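Local coordinates for protein putative ATPase, AAA family (Prochlorococcus marinus subsp. pastoris str. CCMP1986, PDB 3CTD) that is probably a DNA-dependent ATPase of the RarA/MGS1/WRNIP1 subfamily that helps cells respond to stalled DNA replication, represented here by its C-terminal part, at residues 38-42 with 57-61. The protein carries 1 engineered substitution. Sequence-based numbering, arbitrary orientation.
Sequences VISAF and WLANM
W57 lays one face of its indole against A41: the methyl CB sits 3.7 Å from the centroid of the W57 five-membered ring and only 8° off the ring normal, a CH-pi contact over the centre of the ring. The six-membered ring brings its CE3 edge atom near V38, whose CG1 meets the indole obliquely, 4.2 Å from W57 CE3. One turn further on, M61 passes alongside V38, its CG 3.4 Å from V38 CG1, then bends at chi3 (-67°) and turns its methyl onto the F42 ring. M61 CE lies over one face of the F42 ring, 3.7 Å from its centroid and displaced toward the rim. M61 SD stands 5.1 Å from the F42 ring centroid, obliquely, a Met-aromatic contact, and also touches I39 CD1. The F42 ring runs beside L58, with CE1 3.8 Å from L58 CB, while N60 points the carbonyl end of its amide at V38, OD1 lying 3.4 Å from CG1. Behind this layer, F70 and R74 of helix 68-83 pack on I39, I71 and L75 of the same helix pack on F42, and S117 of helix 110-121 touches both F42 and L58. W57 NE1 donates a hydrogen bond to the backbone oxygen of Y173 of the second subunit, which probably helps hold the indole's rotation. A leucine in place of W57 would probably strip A41 of its flat cover and leave the Y173 carbonyl of the second subunit without its indole donor. The segment axes approach to 9.2 Å at 153°, so consecutive helices 36-47 and 51-63 form an antiparallel helical hairpin in the helical, strand-free C-terminal part of this RarA-type AAA protein, whose W57, L58 and N60 also pack on a second subunit.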
loop_
_atom_site.group_PDB
_atom_site.type_symbol
_atom_site.label_atom_id
_atom_site.label_comp_id
_atom_site.label_asym_id
_atom_site.label_seq_id
_atom_site.Cartn_x
_atom_site.Cartn_y
_atom_site.Cartn_z
ATOM N N VAL B 38 -25.898 -6.655 -15.939
ATOM C CA VAL B 38 -25.023 -7.626 -15.307
ATOM C C VAL B 38 -24.034 -6.879 -14.402
ATOM O O VAL B 38 -23.988 -7.122 -13.193
ATOM C CB VAL B 38 -24.320 -8.559 -16.376
ATOM C CG1 VAL B 38 -23.346 -9.520 -15.713
ATOM C CG2 VAL B 38 -25.391 -9.361 -17.191
ATOM N N ILE B 39 -23.309 -5.911 -14.962
ATOM C CA ILE B 39 -22.391 -5.101 -14.151
ATOM C C ILE B 39 -23.122 -4.453 -12.967
ATOM O O ILE B 39 -22.578 -4.372 -11.856
ATOM C CB ILE B 39 -21.588 -4.061 -14.981
ATOM C CG1 ILE B 39 -20.350 -3.570 -14.199
ATOM C CG2 ILE B 39 -22.456 -2.875 -15.378
ATOM C CD1 ILE B 39 -19.025 -4.168 -14.625
ATOM N N SER B 40 -24.367 -4.049 -13.180
ATOM C CA SER B 40 -25.187 -3.527 -12.087
ATOM C C SER B 40 -25.414 -4.573 -10.979
ATOM O O SER B 40 -25.215 -4.317 -9.777
ATOM C CB SER B 40 -26.509 -2.968 -12.645
ATOM O OG SER B 40 -27.499 -2.878 -11.640
ATOM N N ALA B 41 -25.791 -5.775 -11.361
ATOM C CA ALA B 41 -25.981 -6.832 -10.351
ATOM C C ALA B 41 -24.676 -7.190 -9.544
ATOM O O ALA B 41 -24.704 -7.518 -8.329
ATOM C CB ALA B 41 -26.600 -8.068 -11.018
ATOM N N PHE B 42 -23.552 -7.113 -10.243
ATOM C CA PHE B 42 -22.198 -7.274 -9.685
ATOM C C PHE B 42 -21.898 -6.232 -8.591
ATOM O O PHE B 42 -21.603 -6.561 -7.456
ATOM C CB PHE B 42 -21.191 -7.140 -10.858
ATOM C CG PHE B 42 -19.742 -7.227 -10.460
ATOM C CD1 PHE B 42 -19.233 -8.398 -9.856
ATOM C CD2 PHE B 42 -18.865 -6.152 -10.741
ATOM C CE1 PHE B 42 -17.866 -8.491 -9.509
ATOM C CE2 PHE B 42 -17.517 -6.230 -10.390
ATOM C CZ PHE B 42 -17.008 -7.417 -9.763
ATOM N N TRP B 57 -21.818 -13.069 -10.654
ATOM C CA TRP B 57 -21.883 -12.031 -11.709
ATOM C C TRP B 57 -20.532 -11.713 -12.319
ATOM O O TRP B 57 -20.452 -11.385 -13.493
ATOM C CB TRP B 57 -22.621 -10.743 -11.245
ATOM C CG TRP B 57 -23.995 -11.054 -10.718
ATOM C CD1 TRP B 57 -24.394 -11.002 -9.425
ATOM C CD2 TRP B 57 -25.120 -11.546 -11.478
ATOM N NE1 TRP B 57 -25.700 -11.406 -9.325
ATOM C CE2 TRP B 57 -26.174 -11.739 -10.572
ATOM C CE3 TRP B 57 -25.335 -11.834 -12.852
ATOM C CZ2 TRP B 57 -27.455 -12.201 -10.981
ATOM C CZ3 TRP B 57 -26.596 -12.300 -13.268
ATOM C CH2 TRP B 57 -27.639 -12.481 -12.324
ATOM N N LEU B 58 -19.457 -11.804 -11.550
ATOM C CA LEU B 58 -18.087 -11.729 -12.144
ATOM C C LEU B 58 -17.904 -12.804 -13.226
ATOM O O LEU B 58 -17.532 -12.515 -14.360
ATOM C CB LEU B 58 -16.976 -11.894 -11.069
ATOM C CG LEU B 58 -15.540 -11.809 -11.584
ATOM C CD1 LEU B 58 -15.239 -10.471 -12.304
ATOM C CD2 LEU B 58 -14.608 -11.981 -10.447
ATOM N N ALA B 59 -18.197 -14.045 -12.865
ATOM C CA ALA B 59 -18.034 -15.169 -13.777
ATOM C C ALA B 59 -18.896 -14.966 -15.040
ATOM O O ALA B 59 -18.431 -15.187 -16.182
ATOM C CB ALA B 59 -18.393 -16.480 -13.039
ATOM N N ASN B 60 -20.146 -14.534 -14.833
ATOM C CA ASN B 60 -21.018 -14.173 -15.928
ATOM C C ASN B 60 -20.303 -13.240 -16.881
ATOM O O ASN B 60 -20.189 -13.507 -18.076
ATOM C CB ASN B 60 -22.246 -13.467 -15.372
ATOM C CG ASN B 60 -23.262 -13.107 -16.458
ATOM O OD1 ASN B 60 -22.952 -12.433 -17.468
ATOM N ND2 ASN B 60 -24.487 -13.543 -16.249
ATOM N N MET B 61 -19.789 -12.139 -16.335
ATOM C CA MET B 61 -19.158 -11.091 -17.149
ATOM C C MET B 61 -17.977 -11.590 -17.991
ATOM O O MET B 61 -17.859 -11.233 -19.168
ATOM C CB MET B 61 -18.774 -9.865 -16.293
ATOM C CG MET B 61 -19.978 -9.002 -15.758
ATOM S SD MET B 61 -19.409 -7.431 -15.094
ATOM C CE MET B 61 -18.548 -8.173 -13.717
#